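Local coordinates for iron-chelator utilization protein (Thermobifida fusca TM51, PDB 4YHB) that probably reduces ferric siderophores with a bound FAD cofactor, so that their iron can be released for use in the cell, at residues R237-R242 and R248-D253; R209-T214 and K233-L238; G114-A117 and G123-L126. All coordinates share one frame; numbering follows the deposited sequence.

Contact 1 of 3, residues R237-R242 and R248-D253; sequences RLLKER and RDFEVD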
loop_
_atom_site.group_PDB
_atom_site.type_symbol
_atom_site.label_atom_id
_atom_site.label_comp_id
_atom_site.label_asym_id
_atom_site.label_seq_id
_atom_site.Cartn_x
_atom_site.Cartn_y
_atom_site.Cartn_z
ATOM N N ARG A 237 2.598 -20.352 -0.635
ATOM C CA ARG A 237 2.738 -21.804 -0.602
ATOM C C ARG A 237 3.286 -22.290 0.741
ATOM O O ARG A 237 2.791 -23.264 1.314
ATOM C CB ARG A 237 3.640 -22.280 -1.745
ATOM C CG ARG A 237 2.973 -22.242 -3.100
ATOM C CD ARG A 237 3.929 -22.739 -4.206
ATOM N NE ARG A 237 4.905 -21.739 -4.634
ATOM C CZ ARG A 237 6.190 -21.987 -4.842
ATOM N NH1 ARG A 237 6.686 -23.189 -4.580
ATOM N NH2 ARG A 237 6.978 -21.005 -5.255
ATOM N N LEU A 238 4.281 -21.584 1.259
ATOM C CA LEU A 238 4.914 -21.960 2.513
ATOM C C LEU A 238 3.918 -21.883 3.667
ATOM O O LEU A 238 3.887 -22.754 4.536
ATOM C CB LEU A 238 6.117 -21.059 2.772
ATOM C CG LEU A 238 7.069 -21.458 3.889
ATOM C CD1 LEU A 238 7.748 -22.784 3.554
ATOM C CD2 LEU A 238 8.091 -20.360 4.091
ATOM N N LEU A 239 3.095 -20.840 3.661
ATOM C CA LEU A 239 2.093 -20.648 4.701
ATOM C C LEU A 239 1.009 -21.718 4.644
ATOM O O LEU A 239 0.547 -22.201 5.676
ATOM C CB LEU A 239 1.458 -19.260 4.580
ATOM C CG LEU A 239 2.417 -18.085 4.788
ATOM C CD1 LEU A 239 1.746 -16.761 4.434
ATOM C CD2 LEU A 239 2.914 -18.064 6.219
ATOM N N LYS A 240 0.599 -22.075 3.434
ATOM C CA LYS A 240 -0.444 -23.075 3.252
ATOM C C LYS A 240 0.065 -24.471 3.608
ATOM O O LYS A 240 -0.668 -25.279 4.188
ATOM C CB LYS A 240 -0.966 -23.046 1.815
ATOM C CG LYS A 240 -2.043 -21.999 1.573
ATOM C CD LYS A 240 -1.999 -21.469 0.151
ATOM C CE LYS A 240 -1.940 -22.594 -0.873
ATOM N NZ LYS A 240 -1.944 -22.052 -2.268
ATOM N N GLU A 241 1.324 -24.743 3.268
ATOM C CA GLU A 241 1.939 -26.039 3.547
ATOM C C GLU A 241 2.108 -26.291 5.041
ATOM O O GLU A 241 2.270 -27.433 5.468
ATOM C CB GLU A 241 3.296 -26.153 2.856
ATOM C CG GLU A 241 3.214 -26.328 1.354
ATOM C CD GLU A 241 4.581 -26.488 0.724
ATOM O OE1 GLU A 241 5.591 -26.382 1.456
ATOM O OE2 GLU A 241 4.643 -26.719 -0.503
ATOM N N ARG A 242 2.074 -25.227 5.835
ATOM C CA ARG A 242 2.117 -25.370 7.281
ATOM C C ARG A 242 0.702 -25.336 7.854
ATOM O O ARG A 242 0.505 -25.198 9.056
ATOM C CB ARG A 242 3.006 -24.291 7.901
ATOM C CG ARG A 242 4.444 -24.369 7.382
ATOM C CD ARG A 242 5.381 -23.327 7.997
ATOM N NE ARG A 242 5.106 -21.959 7.556
ATOM C CZ ARG A 242 5.766 -20.889 7.995
ATOM N NH1 ARG A 242 6.743 -21.026 8.878
ATOM N NH2 ARG A 242 5.455 -19.682 7.548
ATOM N N ARG A 248 -7.913 -16.108 7.489
ATOM C CA ARG A 248 -7.964 -16.370 8.921
ATOM C C ARG A 248 -6.579 -16.260 9.573
ATOM O O ARG A 248 -6.417 -15.582 10.584
ATOM C CB ARG A 248 -8.558 -17.755 9.184
ATOM C CG ARG A 248 -8.855 -18.037 10.653
ATOM C CD ARG A 248 -9.310 -19.479 10.858
ATOM N NE ARG A 248 -8.226 -20.429 10.617
ATOM C CZ ARG A 248 -8.393 -21.740 10.472
ATOM N NH1 ARG A 248 -9.608 -22.270 10.539
ATOM N NH2 ARG A 248 -7.343 -22.523 10.257
ATOM N N ASP A 249 -5.591 -16.927 8.986
ATOM C CA ASP A 249 -4.242 -16.950 9.546
ATOM C C ASP A 249 -3.311 -15.998 8.802
ATOM O O ASP A 249 -2.357 -15.458 9.375
ATOM C CB ASP A 249 -3.668 -18.366 9.501
ATOM C CG ASP A 249 -4.563 -19.377 10.188
ATOM O OD1 ASP A 249 -5.092 -19.065 11.280
ATOM O OD2 ASP A 249 -4.742 -20.480 9.628
ATOM N N PHE A 250 -3.575 -15.808 7.518
ATOM C CA PHE A 250 -2.723 -14.938 6.725
ATOM C C PHE A 250 -3.452 -14.236 5.598
ATOM O O PHE A 250 -4.592 -14.558 5.265
ATOM C CB PHE A 250 -1.546 -15.726 6.142
ATOM C CG PHE A 250 -1.935 -16.704 5.063
ATOM C CD1 PHE A 250 -1.962 -16.321 3.731
ATOM C CD2 PHE A 250 -2.265 -18.014 5.384
ATOM C CE1 PHE A 250 -2.320 -17.224 2.741
ATOM C CE2 PHE A 250 -2.621 -18.917 4.406
ATOM C CZ PHE A 250 -2.647 -18.526 3.080
ATOM N N GLU A 251 -2.760 -13.263 5.025
ATOM C CA GLU A 251 -3.169 -12.618 3.794
ATOM C C GLU A 251 -1.903 -12.394 2.985
ATOM O O GLU A 251 -0.882 -11.976 3.534
ATOM C CB GLU A 251 -3.890 -11.301 4.078
ATOM C CG GLU A 251 -4.967 -10.972 3.088
ATOM C CD GLU A 251 -6.174 -11.870 3.234
ATOM O OE1 GLU A 251 -6.196 -12.941 2.586
ATOM O OE2 GLU A 251 -7.106 -11.492 3.983
ATOM N N VAL A 252 -1.956 -12.696 1.695
ATOM C CA VAL A 252 -0.818 -12.460 0.813
ATOM C C VAL A 252 -1.331 -11.742 -0.422
ATOM O O VAL A 252 -2.162 -12.280 -1.154
ATOM C CB VAL A 252 -0.117 -13.764 0.414
ATOM C CG1 VAL A 252 0.882 -13.506 -0.698
ATOM C CG2 VAL A 252 0.568 -14.378 1.616
ATOM N N ASP A 253 -0.857 -10.519 -0.643
ATOM C CA ASP A 253 -1.469 -9.651 -1.650
ATOM C C ASP A 253 -0.395 -9.107 -2.579
ATOM O O ASP A 253 0.483 -8.346 -2.158
ATOM C CB ASP A 253 -2.243 -8.509 -0.969
ATOM C CG ASP A 253 -3.333 -7.903 -1.865
ATOM O OD1 ASP A 253 -3.366 -8.210 -3.073
ATOM O OD2 ASP A 253 -4.159 -7.112 -1.359
#
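The ring of Phe250 receives Leu239 over one face: CB of Leu239 stands 4.1 Å from the centroid of the Phe250 ring and 15° off its normal, a CH-pi contact displaced toward the CD2 and CE2 rim. Lys240 meets the same ring obliquely, its CG 3.8 Å from CZ of Phe250. The setting is a beta-alpha-beta unit in which strand 221-226 leads through helix 229-241 into strand 250-256, the outermost strand on one side of the parallel sheet. Helix 237-241 runs nearly antiparallel to strand 250-253, and the 10.0 Å between their axes is a span that large apolar side chains can bridge. Leu239 does most of this work. Its CD1 lies 3.7 Å from CG of Phe250 and also 3.9 Å from CG2 of Val252, so one methyl fits against two residues on the same side of the strand. A chi1 of 70° brings the Phe250 ring over toward the helix, and chi2 near 90° offers a face to Leu239. Val223 and Leu244 also touch both Leu239 and Phe250, completing an apolar layer where a carbon-only leucine and phenylalanine are at home. Lysine suits the margin, because its methylene stem meets the ring while the bent chain carries the ammonium away to the exposed surface. Glu251, on the other side of the strand, is hydrogen-bonded to Tyr137. At the strand's entry, Asp249 OD2 accepts a hydrogen bond from Val245 N, and Arg248 holds the same carboxylate in a long salt bridge, NH2 3.4 Å from OD2, through weak hydrogen bonds.

Contact 2 of 3, residues R209-T214 and K233-L238; sequences RALEQT and KPIRRL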
loop_
_atom_site.group_PDB
_atom_site.type_symbol
_atom_site.label_atom_id
_atom_site.label_comp_id
_atom_site.label_asym_id
_atom_site.label_seq_id
_atom_site.Cartn_x
_atom_site.Cartn_y
_atom_site.Cartn_z
ATOM N N ARG A 209 13.234 -15.696 2.080
ATOM C CA ARG A 209 14.377 -16.170 2.855
ATOM C C ARG A 209 14.255 -15.774 4.320
ATOM O O ARG A 209 14.553 -16.574 5.199
ATOM C CB ARG A 209 15.684 -15.631 2.276
ATOM C CG ARG A 209 16.085 -16.282 0.962
ATOM C CD ARG A 209 17.423 -15.730 0.469
ATOM N NE ARG A 209 17.739 -16.208 -0.873
ATOM C CZ ARG A 209 18.366 -17.350 -1.134
ATOM N NH1 ARG A 209 18.757 -18.138 -0.140
ATOM N NH2 ARG A 209 18.607 -17.701 -2.390
ATOM N N ALA A 210 13.804 -14.549 4.590
ATOM C CA ALA A 210 13.620 -14.105 5.974
ATOM C C ALA A 210 12.500 -14.882 6.672
ATOM O O ALA A 210 12.627 -15.258 7.839
ATOM C CB ALA A 210 13.330 -12.610 6.018
ATOM N N LEU A 211 11.403 -15.106 5.955
ATOM C CA LEU A 211 10.269 -15.874 6.470
ATOM C C LEU A 211 10.662 -17.315 6.828
ATOM O O LEU A 211 10.259 -17.841 7.871
ATOM C CB LEU A 211 9.138 -15.896 5.445
ATOM C CG LEU A 211 7.849 -16.599 5.874
ATOM C CD1 LEU A 211 7.214 -15.891 7.057
ATOM C CD2 LEU A 211 6.881 -16.663 4.705
ATOM N N GLU A 212 11.446 -17.933 5.951
ATOM C CA GLU A 212 11.937 -19.297 6.150
ATOM C C GLU A 212 12.777 -19.446 7.415
ATOM O O GLU A 212 12.838 -20.531 8.001
ATOM C CB GLU A 212 12.757 -19.753 4.941
ATOM C CG GLU A 212 11.921 -20.092 3.716
ATOM C CD GLU A 212 12.755 -20.619 2.562
ATOM O OE1 GLU A 212 13.989 -20.401 2.564
ATOM O OE2 GLU A 212 12.174 -21.250 1.650
ATOM N N GLN A 213 13.418 -18.360 7.839
ATOM C CA GLN A 213 14.271 -18.397 9.019
ATOM C C GLN A 213 13.521 -18.047 10.291
ATOM O O GLN A 213 14.104 -18.037 11.367
ATOM C CB GLN A 213 15.457 -17.440 8.855
ATOM C CG GLN A 213 16.374 -17.808 7.727
ATOM C CD GLN A 213 17.041 -19.142 7.957
ATOM O OE1 GLN A 213 17.293 -19.536 9.099
ATOM N NE2 GLN A 213 17.303 -19.859 6.879
ATOM N N THR A 214 12.229 -17.759 10.169
ATOM C CA THR A 214 11.462 -17.245 11.291
ATOM C C THR A 214 10.655 -18.344 11.975
ATOM O O THR A 214 9.830 -18.997 11.346
ATOM C CB THR A 214 10.500 -16.123 10.831
ATOM O OG1 THR A 214 11.262 -15.068 10.232
ATOM C CG2 THR A 214 9.723 -15.575 11.998
ATOM N N LYS A 233 4.460 -15.714 -4.349
ATOM C CA LYS A 233 3.919 -17.052 -4.623
ATOM C C LYS A 233 4.530 -18.140 -3.728
ATOM O O LYS A 233 3.795 -18.947 -3.164
ATOM C CB LYS A 233 4.105 -17.428 -6.094
ATOM C CG LYS A 233 3.098 -16.792 -7.033
ATOM C CD LYS A 233 3.379 -17.181 -8.476
ATOM C CE LYS A 233 2.647 -16.271 -9.458
ATOM N NZ LYS A 233 3.019 -16.568 -10.877
ATOM N N PRO A 234 5.871 -18.161 -3.574
ATOM C CA PRO A 234 6.415 -19.158 -2.653
ATOM C C PRO A 234 6.081 -18.874 -1.195
ATOM O O PRO A 234 6.083 -19.820 -0.416
ATOM C CB PRO A 234 7.917 -19.051 -2.877
ATOM C CG PRO A 234 8.124 -17.692 -3.404
ATOM C CD PRO A 234 6.954 -17.468 -4.294
ATOM N N ILE A 235 5.827 -17.614 -0.831
ATOM C CA ILE A 235 5.446 -17.260 0.532
ATOM C C ILE A 235 4.056 -17.796 0.843
ATOM O O ILE A 235 3.820 -18.353 1.915
ATOM C CB ILE A 235 5.488 -15.706 0.748
ATOM C CG1 ILE A 235 6.934 -15.211 0.718
ATOM C CG2 ILE A 235 4.837 -15.307 2.078
ATOM C CD1 ILE A 235 7.094 -13.701 0.734
ATOM N N ARG A 236 3.139 -17.623 -0.106
ATOM C CA ARG A 236 1.781 -18.158 0.006
ATOM C C ARG A 236 1.826 -19.679 0.216
ATOM O O ARG A 236 1.215 -20.213 1.140
ATOM C CB ARG A 236 0.980 -17.794 -1.250
ATOM C CG ARG A 236 -0.411 -18.389 -1.353
ATOM C CD ARG A 236 -1.106 -17.953 -2.662
ATOM N NE ARG A 236 -1.415 -16.518 -2.697
ATOM C CZ ARG A 236 -0.745 -15.606 -3.405
ATOM N NH1 ARG A 236 0.292 -15.953 -4.155
ATOM N NH2 ARG A 236 -1.116 -14.331 -3.363
ATOM N N ARG A 237 2.598 -20.352 -0.635
ATOM C CA ARG A 237 2.738 -21.804 -0.602
ATOM C C ARG A 237 3.286 -22.290 0.741
ATOM O O ARG A 237 2.791 -23.264 1.314
ATOM C CB ARG A 237 3.640 -22.280 -1.745
ATOM C CG ARG A 237 2.973 -22.242 -3.100
ATOM C CD ARG A 237 3.929 -22.739 -4.206
ATOM N NE ARG A 237 4.905 -21.739 -4.634
ATOM C CZ ARG A 237 6.190 -21.987 -4.842
ATOM N NH1 ARG A 237 6.686 -23.189 -4.580
ATOM N NH2 ARG A 237 6.978 -21.005 -5.255
ATOM N N LEU A 238 4.281 -21.584 1.259
ATOM C CA LEU A 238 4.914 -21.960 2.513
ATOM C C LEU A 238 3.918 -21.883 3.667
ATOM O O LEU A 238 3.887 -22.754 4.536
ATOM C CB LEU A 238 6.117 -21.059 2.772
ATOM C CG LEU A 238 7.069 -21.458 3.889
ATOM C CD1 LEU A 238 7.748 -22.784 3.554
ATOM C CD2 LEU A 238 8.091 -20.360 4.091
#
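Leu211 meets Leu238 tip to tip, with their CD2 methyls 3.9 Å apart, and the same CD2 of Leu211 lies 3.6 Å from CG2 of Ile235. One methyl thus touches two residues that are three positions apart, almost one turn, on helix 229-241. Leu211 extends across because its CG is anti to the backbone N (chi1 -177°). On the flank, Glu212 lies at about a right angle to Leu238, and its CG comes 3.9 Å from CD2 of Leu238; the methylenes of a glutamate can cover a leucine at an exposed margin while the carboxylate lies beyond them. Farther out, Leu207 and Leu208, one turn earlier on helix 206-212, continue the seam by touching Ile235, and Leu208 also meets Pro234. Behind Leu211 the chain leaves its helix in a turn held in part by Ala210 O, which accepts from Thr214 OG1 at 2.8 Å and from Gln213 N at 3.2 Å, the two donors arriving from opposite faces of the carbonyl plane. Ala210 and Thr214 rest on Phe171 of the parallel sheet. Since only carbon atoms meet between the segments, the two helices are joined here by shape and by burial of hydrocarbon.

Contact 3 of 3, residues G114-A117 and G123-L126; sequences GRWA and GDRL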
loop_
_atom_site.group_PDB
_atom_site.type_symbol
_atom_site.label_atom_id
_atom_site.label_comp_id
_atom_site.label_asym_id
_atom_site.label_seq_id
_atom_site.Cartn_x
_atom_site.Cartn_y
_atom_site.Cartn_z
ATOM N N GLY A 114 4.993 6.317 -10.854
ATOM C CA GLY A 114 6.344 6.561 -10.366
ATOM C C GLY A 114 6.927 7.862 -10.903
ATOM O O GLY A 114 7.545 8.624 -10.162
ATOM N N ARG A 115 6.728 8.129 -12.187
ATOM C CA ARG A 115 7.299 9.329 -12.789
ATOM C C ARG A 115 6.593 10.595 -12.305
ATOM O O ARG A 115 7.233 11.633 -12.144
ATOM C CB ARG A 115 7.267 9.224 -14.321
ATOM C CG ARG A 115 8.354 8.291 -14.867
ATOM C CD ARG A 115 8.479 8.358 -16.394
ATOM N NE ARG A 115 7.306 7.817 -17.075
ATOM C CZ ARG A 115 7.222 6.588 -17.587
ATOM N NH1 ARG A 115 8.251 5.744 -17.507
ATOM N NH2 ARG A 115 6.104 6.202 -18.185
ATOM N N TRP A 116 5.292 10.504 -12.044
ATOM C CA TRP A 116 4.534 11.628 -11.481
ATOM C C TRP A 116 5.040 11.966 -10.078
ATOM O O TRP A 116 5.187 13.141 -9.719
ATOM C CB TRP A 116 3.024 11.312 -11.433
ATOM C CG TRP A 116 2.195 12.420 -10.820
ATOM C CD1 TRP A 116 1.531 13.415 -11.484
ATOM C CD2 TRP A 116 1.964 12.652 -9.421
ATOM N NE1 TRP A 116 0.899 14.242 -10.586
ATOM C CE2 TRP A 116 1.156 13.798 -9.312
ATOM C CE3 TRP A 116 2.351 11.987 -8.248
ATOM C CZ2 TRP A 116 0.733 14.301 -8.086
ATOM C CZ3 TRP A 116 1.942 12.498 -7.029
ATOM C CH2 TRP A 116 1.129 13.640 -6.959
ATOM N N ALA A 117 5.293 10.929 -9.278
ATOM C CA ALA A 117 5.794 11.109 -7.916
ATOM C C ALA A 117 7.105 11.897 -7.878
ATOM O O ALA A 117 7.352 12.660 -6.939
ATOM C CB ALA A 117 5.997 9.744 -7.235
ATOM N N GLY A 123 -0.148 21.999 -5.679
ATOM C CA GLY A 123 -0.870 22.485 -6.842
ATOM C C GLY A 123 -1.159 21.427 -7.896
ATOM O O GLY A 123 -2.076 21.606 -8.687
ATOM N N ASP A 124 -0.375 20.348 -7.936
ATOM C CA ASP A 124 -0.710 19.196 -8.786
ATOM C C ASP A 124 -2.039 18.630 -8.339
ATOM O O ASP A 124 -2.326 18.617 -7.150
ATOM C CB ASP A 124 0.346 18.089 -8.706
ATOM C CG ASP A 124 1.665 18.477 -9.345
ATOM O OD1 ASP A 124 1.691 19.453 -10.121
ATOM O OD2 ASP A 124 2.673 17.781 -9.086
ATOM N N ARG A 125 -2.841 18.141 -9.275
ATOM C CA ARG A 125 -4.118 17.547 -8.901
ATOM C C ARG A 125 -4.235 16.110 -9.404
ATOM O O ARG A 125 -3.666 15.753 -10.438
ATOM C CB ARG A 125 -5.274 18.418 -9.422
ATOM C CG ARG A 125 -5.217 19.846 -8.864
ATOM C CD ARG A 125 -6.282 20.792 -9.432
ATOM N NE ARG A 125 -6.138 22.138 -8.860
ATOM C CZ ARG A 125 -5.542 23.163 -9.469
ATOM N NH1 ARG A 125 -5.048 23.029 -10.694
ATOM N NH2 ARG A 125 -5.463 24.340 -8.858
ATOM N N LEU A 126 -4.972 15.291 -8.657
ATOM C CA LEU A 126 -5.221 13.911 -9.034
ATOM C C LEU A 126 -6.684 13.570 -8.844
ATOM O O LEU A 126 -7.315 14.025 -7.887
ATOM C CB LEU A 126 -4.368 12.952 -8.195
ATOM C CG LEU A 126 -2.851 13.019 -8.366
ATOM C CD1 LEU A 126 -2.177 12.037 -7.393
ATOM C CD2 LEU A 126 -2.482 12.713 -9.810
HETATM O O HOH W 1 -0.965 16.093 -11.401
HETATM O O HOH W 2 3.853 15.626 -10.636
#
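Trp116 NE1 donates to a water 2.8 Å away that lies in the ring plane at the indole edge, and this water in turn donates to Arg125 O at 2.9 Å. The polar N-H of the indole is thereby joined to the strand backbone through a single solvent molecule. A second water lies over one indole face, near the rim, with Asp124 OD2 2.9 Å from its oxygen and Trp116 O at 3.0 Å. The carboxylate is anchored more directly through its own loop, where Gln121 N is hydrogen-bonded to OD2; aspartate is short enough to serve that turn while its CB packs 3.9 Å from CZ2 of Trp116. The opposite face of the indole is covered by Leu126, whose two methyls lie side by side over it: CD1 stands 4.0 Å from the centroid of the six-membered ring of Trp116, 23° off the normal, in a CH-pi contact, while CD2, toward the N-H rim, lies 3.8 Å from NE1 of Trp116. A chi1 of 178° swings the indole away from its own backbone N and out from the helix toward the strand. Replacing the indole by the methyl of an alanine is likely to open a gap over CD1 and CD2 of Leu126 and to take from the water on Arg125 O its N-H donor. Phe105 and Phe58 also meet the indole, Phe58 edge-to-face, and Val22 and Pro59 border the cluster. Gly123 has a phi of 101°, at which a CB would press on the preceding carbonyl. The single turn 114-117 carries Gly114, whose N binds a phosphate oxygen of FAD, and so the arrangement fastens a flavin-phosphate-binding helix to strand 125-129 of the antiparallel barrel, as in the FAD-binding domain of the ferredoxin-reductase type.

Contacts 1 and 2, centres 9 Å apart, share Arg237 and Leu238 of helix 229-241: Leu238 packs only in contact 2, against helix 206-212, while Leu239 faces the edge strand. A weak hydrogen bond of 3.2 Å from Arg236 NH2 to Val252 O joins them. Contact 3 belongs to the other domain, on the opposite side of the chain's centre, its centre 35 Å from each of the others. FAD lies between, about 8 Å from the Trp116 side chain and about 12 Å from that of Val252. Asp253 OD1 is hydrogen-bonded to His265, which with His53 and His266 forms the zinc site, so the strand of contact 1 reaches the second shell of the metal, and contact 3 borders the FAD phosphates.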